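Local coordinates for protein ORF10 (PDB 6RIW) that forms the ketosynthase-chain length factor didomain of a polyunsaturated fatty acid synthase and probably condenses acyl chains as a 3-oxoacyl-[acyl-carrier-protein] synthase, at residues 143-146 with 152-155; 146-151 with 920-925. All blocks are in the same frame, centred on the assembly; numbering follows the deposited sequence.

Contact 1: residues 143-146 with 152-155; sequences NALK and DFQL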
loop_
_atom_site.group_PDB
_atom_site.type_symbol
_atom_site.label_atom_id
_atom_site.label_comp_id
_atom_site.label_asym_id
_atom_site.label_seq_id
_atom_site.Cartn_x
_atom_site.Cartn_y
_atom_site.Cartn_z
ATOM N N ASN A 143 -5.177 32.857 -2.811
ATOM C CA ASN A 143 -5.800 33.940 -2.063
ATOM C C ASN A 143 -4.791 34.687 -1.201
ATOM O O ASN A 143 -4.922 35.905 -1.020
ATOM C CB ASN A 143 -6.929 33.414 -1.193
ATOM C CG ASN A 143 -8.059 32.790 -1.991
ATOM O OD1 ASN A 143 -9.000 32.253 -1.408
ATOM N ND2 ASN A 143 -7.965 32.836 -3.328
ATOM N N ALA A 144 -3.798 33.985 -0.650
ATOM C CA ALA A 144 -2.749 34.665 0.106
ATOM C C ALA A 144 -1.960 35.619 -0.785
ATOM O O ALA A 144 -1.636 36.743 -0.376
ATOM C CB ALA A 144 -1.801 33.645 0.741
ATOM N N LEU A 145 -1.619 35.179 -2.000
ATOM C CA LEU A 145 -0.874 36.039 -2.918
ATOM C C LEU A 145 -1.702 37.225 -3.407
ATOM O O LEU A 145 -1.138 38.301 -3.655
ATOM C CB LEU A 145 -0.345 35.209 -4.098
ATOM C CG LEU A 145 0.816 34.272 -3.719
ATOM C CD1 LEU A 145 1.237 33.323 -4.847
ATOM C CD2 LEU A 145 2.021 35.032 -3.183
ATOM N N LYS A 146 -3.021 37.063 -3.568
ATOM C CA LYS A 146 -3.878 38.227 -3.803
ATOM C C LYS A 146 -3.732 39.251 -2.679
ATOM O O LYS A 146 -3.634 40.463 -2.932
ATOM C CB LYS A 146 -5.345 37.805 -3.920
ATOM C CG LYS A 146 -5.733 37.062 -5.200
ATOM C CD LYS A 146 -7.230 36.794 -5.164
ATOM C CE LYS A 146 -7.817 36.600 -6.565
ATOM N NZ LYS A 146 -7.284 35.362 -7.238
ATOM N N ASP A 152 -6.013 41.240 -8.083
ATOM C CA ASP A 152 -6.270 40.532 -9.331
ATOM C C ASP A 152 -5.210 39.481 -9.640
ATOM O O ASP A 152 -5.214 38.916 -10.738
ATOM C CB ASP A 152 -6.378 41.538 -10.483
ATOM C CG ASP A 152 -7.538 42.517 -10.293
ATOM O OD1 ASP A 152 -8.617 42.105 -9.791
ATOM O OD2 ASP A 152 -7.369 43.706 -10.639
ATOM N N PHE A 153 -4.285 39.219 -8.718
ATOM C CA PHE A 153 -3.374 38.101 -8.912
ATOM C C PHE A 153 -4.163 36.801 -9.062
ATOM O O PHE A 153 -5.164 36.584 -8.372
ATOM C CB PHE A 153 -2.401 37.970 -7.741
ATOM C CG PHE A 153 -1.498 36.781 -7.869
ATOM C CD1 PHE A 153 -0.304 36.879 -8.562
ATOM C CD2 PHE A 153 -1.865 35.547 -7.350
ATOM C CE1 PHE A 153 0.519 35.779 -8.716
ATOM C CE2 PHE A 153 -1.034 34.442 -7.512
ATOM C CZ PHE A 153 0.152 34.568 -8.190
ATOM N N GLN A 154 -3.712 35.936 -9.970
ATOM C CA GLN A 154 -4.331 34.628 -10.174
ATOM C C GLN A 154 -3.249 33.570 -10.294
ATOM O O GLN A 154 -2.354 33.685 -11.133
ATOM C CB GLN A 154 -5.182 34.582 -11.444
ATOM C CG GLN A 154 -6.465 35.350 -11.418
ATOM C CD GLN A 154 -7.153 35.205 -12.753
ATOM O OE1 GLN A 154 -6.604 35.588 -13.782
ATOM N NE2 GLN A 154 -8.325 34.611 -12.753
ATOM N N LEU A 155 -3.330 32.541 -9.464
ATOM C CA LEU A 155 -2.452 31.396 -9.624
ATOM C C LEU A 155 -2.966 30.486 -10.734
ATOM O O LEU A 155 -4.178 30.311 -10.905
ATOM C CB LEU A 155 -2.366 30.624 -8.306
ATOM C CG LEU A 155 -1.369 29.470 -8.225
ATOM C CD1 LEU A 155 0.050 29.976 -8.330
ATOM C CD2 LEU A 155 -1.596 28.781 -6.869
#
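K146 and L145, near the C-terminal end of helix 129-148, receive the loop residue F153 where the chain turns back against the helix that precedes it. The loop following helix 129-148 thus packs back on the last turns of that helix, within the N-terminal ketosynthase part of the didomain, and the two segments come closest at the CA atoms of K146 and F153, 5.1 Å apart.

The polar link is one hydrogen bond, from K146 NZ to F153 O, at 2.7 Å. The angle at the oxygen is 162°, which puts the ammonium group almost straight beyond the carbonyl. The lysine chain is otherwise extended, and the bend at its last torsion (chi4 65°) turns NZ onto F153 O. Its methylenes run past the same oxygen, with CE 3.2 Å from F153 O. D142 is the second partner of NZ through a salt bridge, and its other carboxylate oxygen accepts L155 N, so one aspartate steadies both the lysine and the loop. An alanine in place of K146 would probably leave F153 O without this donor and D142 OD1 without its lysine partner.

The apolar half is L145 against the F153 ring. A first torsion of 177° carries the phenyl ring away from the F153 backbone N and sets it against L145, which I601 of helix 597-608 also touches. The two side chains meet obliquely: L145 CB lies 3.6 Å from F153 CE2, and L145 CD1 is 3.7 Å from F153 CZ.

Contact 2: residues 146-151 with 920-925; sequences KAVLHP and AIVNSA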
loop_
_atom_site.group_PDB
_atom_site.type_symbol
_atom_site.label_atom_id
_atom_site.label_comp_id
_atom_site.label_asym_id
_atom_site.label_seq_id
_atom_site.Cartn_x
_atom_site.Cartn_y
_atom_site.Cartn_z
ATOM N N LYS A 146 -3.021 37.063 -3.568
ATOM C CA LYS A 146 -3.878 38.227 -3.803
ATOM C C LYS A 146 -3.732 39.251 -2.679
ATOM O O LYS A 146 -3.634 40.463 -2.932
ATOM C CB LYS A 146 -5.345 37.805 -3.920
ATOM C CG LYS A 146 -5.733 37.062 -5.200
ATOM C CD LYS A 146 -7.230 36.794 -5.164
ATOM C CE LYS A 146 -7.817 36.600 -6.565
ATOM N NZ LYS A 146 -7.284 35.362 -7.238
ATOM N N ALA A 147 -3.717 38.781 -1.424
ATOM C CA ALA A 147 -3.612 39.702 -0.293
ATOM C C ALA A 147 -2.255 40.385 -0.247
ATOM O O ALA A 147 -2.156 41.538 0.197
ATOM C CB ALA A 147 -3.877 38.958 1.023
ATOM N N VAL A 148 -1.205 39.712 -0.706
ATOM C CA VAL A 148 0.144 40.260 -0.629
ATOM C C VAL A 148 0.450 41.167 -1.819
ATOM O O VAL A 148 0.995 42.265 -1.654
ATOM C CB VAL A 148 1.170 39.113 -0.517
ATOM C CG1 VAL A 148 2.572 39.630 -0.684
ATOM C CG2 VAL A 148 1.034 38.418 0.839
ATOM N N LEU A 149 0.097 40.730 -3.029
ATOM C CA LEU A 149 0.607 41.315 -4.269
ATOM C C LEU A 149 -0.386 42.232 -4.966
ATOM O O LEU A 149 -0.030 43.349 -5.357
ATOM C CB LEU A 149 1.023 40.203 -5.241
ATOM C CG LEU A 149 2.099 39.237 -4.735
ATOM C CD1 LEU A 149 2.282 38.069 -5.712
ATOM C CD2 LEU A 149 3.406 39.979 -4.525
ATOM N N HIS A 150 -1.619 41.784 -5.126
ATOM C CA HIS A 150 -2.551 42.422 -6.033
ATOM C C HIS A 150 -3.870 41.674 -5.960
ATOM O O HIS A 150 -3.881 40.436 -6.063
ATOM C CB HIS A 150 -1.986 42.411 -7.463
ATOM C CG HIS A 150 -2.656 43.373 -8.390
ATOM N ND1 HIS A 150 -3.997 43.291 -8.707
ATOM C CD2 HIS A 150 -2.164 44.425 -9.092
ATOM C CE1 HIS A 150 -4.306 44.257 -9.553
ATOM N NE2 HIS A 150 -3.212 44.961 -9.798
ATOM N N PRO A 151 -4.989 42.381 -5.765
ATOM C CA PRO A 151 -6.294 41.711 -5.701
ATOM C C PRO A 151 -6.638 40.930 -6.953
ATOM O O PRO A 151 -7.478 40.025 -6.893
ATOM C CB PRO A 151 -7.275 42.869 -5.485
ATOM C CG PRO A 151 -6.549 44.080 -5.978
ATOM C CD PRO A 151 -5.109 43.845 -5.648
ATOM N N ALA A 920 1.790 31.950 6.691
ATOM C CA ALA A 920 3.185 31.854 6.290
ATOM C C ALA A 920 3.482 32.719 5.074
ATOM O O ALA A 920 4.601 33.208 4.923
ATOM C CB ALA A 920 3.566 30.403 5.996
ATOM N N ILE A 921 2.509 32.908 4.199
ATOM C CA ILE A 921 2.697 33.759 3.029
ATOM C C ILE A 921 2.384 35.222 3.348
ATOM O O ILE A 921 3.223 36.102 3.122
ATOM C CB ILE A 921 1.830 33.208 1.869
ATOM C CG1 ILE A 921 2.320 31.808 1.486
ATOM C CG2 ILE A 921 1.844 34.147 0.668
ATOM C CD1 ILE A 921 1.322 30.996 0.633
ATOM N N VAL A 922 1.202 35.501 3.920
ATOM C CA VAL A 922 0.767 36.886 4.106
ATOM C C VAL A 922 1.634 37.606 5.132
ATOM O O VAL A 922 1.813 38.825 5.044
ATOM C CB VAL A 922 -0.725 36.992 4.500
ATOM C CG1 VAL A 922 -1.647 36.415 3.419
ATOM C CG2 VAL A 922 -0.978 36.366 5.842
ATOM N N ASN A 923 2.192 36.898 6.112
ATOM C CA ASN A 923 3.036 37.552 7.105
ATOM C C ASN A 923 4.508 37.294 6.862
ATOM O O ASN A 923 5.311 37.426 7.788
ATOM C CB ASN A 923 2.663 37.109 8.521
ATOM C CG ASN A 923 1.234 37.463 8.888
ATOM O OD1 ASN A 923 0.685 38.467 8.422
ATOM N ND2 ASN A 923 0.619 36.631 9.714
ATOM N N SER A 924 4.883 36.938 5.636
ATOM C CA SER A 924 6.278 36.631 5.354
ATOM C C SER A 924 7.161 37.815 5.718
ATOM O O SER A 924 6.799 38.971 5.483
ATOM C CB SER A 924 6.471 36.292 3.878
ATOM O OG SER A 924 7.838 36.369 3.537
ATOM N N ALA A 925 8.314 37.511 6.312
ATOM C CA ALA A 925 9.299 38.509 6.709
ATOM C C ALA A 925 10.363 38.743 5.634
ATOM O O ALA A 925 11.396 39.357 5.922
ATOM C CB ALA A 925 9.958 38.095 8.029
#
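The backbones of the two segments come nearest at V148 and V922, whose CA atoms are 5.8 Å apart, close enough for a V148 methyl to reach the V922 backbone. That methyl is CG2, which rests on the helical backbone opposite, 3.6 Å from V922 CA and 3.9 Å from I921 O. CG1 stands anti to the valine's backbone N (chi1 170°), which places CG2 anti to the carbonyl carbon and hands the contact to that branch. V922 CG1 adds a contact of 4.1 Å to A147 CB, while I921 CG2 stays at a looser 4.4 Å from V148 CG2.

The arrangement is a meeting of two helix ends: the last residues of helix 129-148, in the N-terminal ketosynthase part, abut the end of helix 917-922, with 768 residues between the two segments. No hydrogen bond crosses between the segments, and the buried surface is a modest 127 Å², so the interface is van der Waals in nature. N923 is the first residue to leave helical geometry, and the turn beyond is held by S924 N bonded to I921 O. V148 has further neighbours in helix 929-934, where L929 and K933 touch its side chain. Between the two valine side chains themselves, the nearest atoms are V148 CG2 and V922 CG1, at 4.2 Å.

Contacts 1 and 2 are successive uses of the same helix end, 129-148: their centres lie 9 Å apart and K146 belongs to both ranges, although its side chain works only in contact 1. They also touch directly. A144 CB of contact 1 packs 3.7 Å from I921 CG2 of contact 2, and L145 CD2 sits 4.0 Å from that same methyl, so L145 turns one branch to the F153 ring and the other to helix 917-922. Both centres are peripheral, about 37 and 38 Å from the centre of the chain, and neither lies near the magnesium ion bound at M1 and K286.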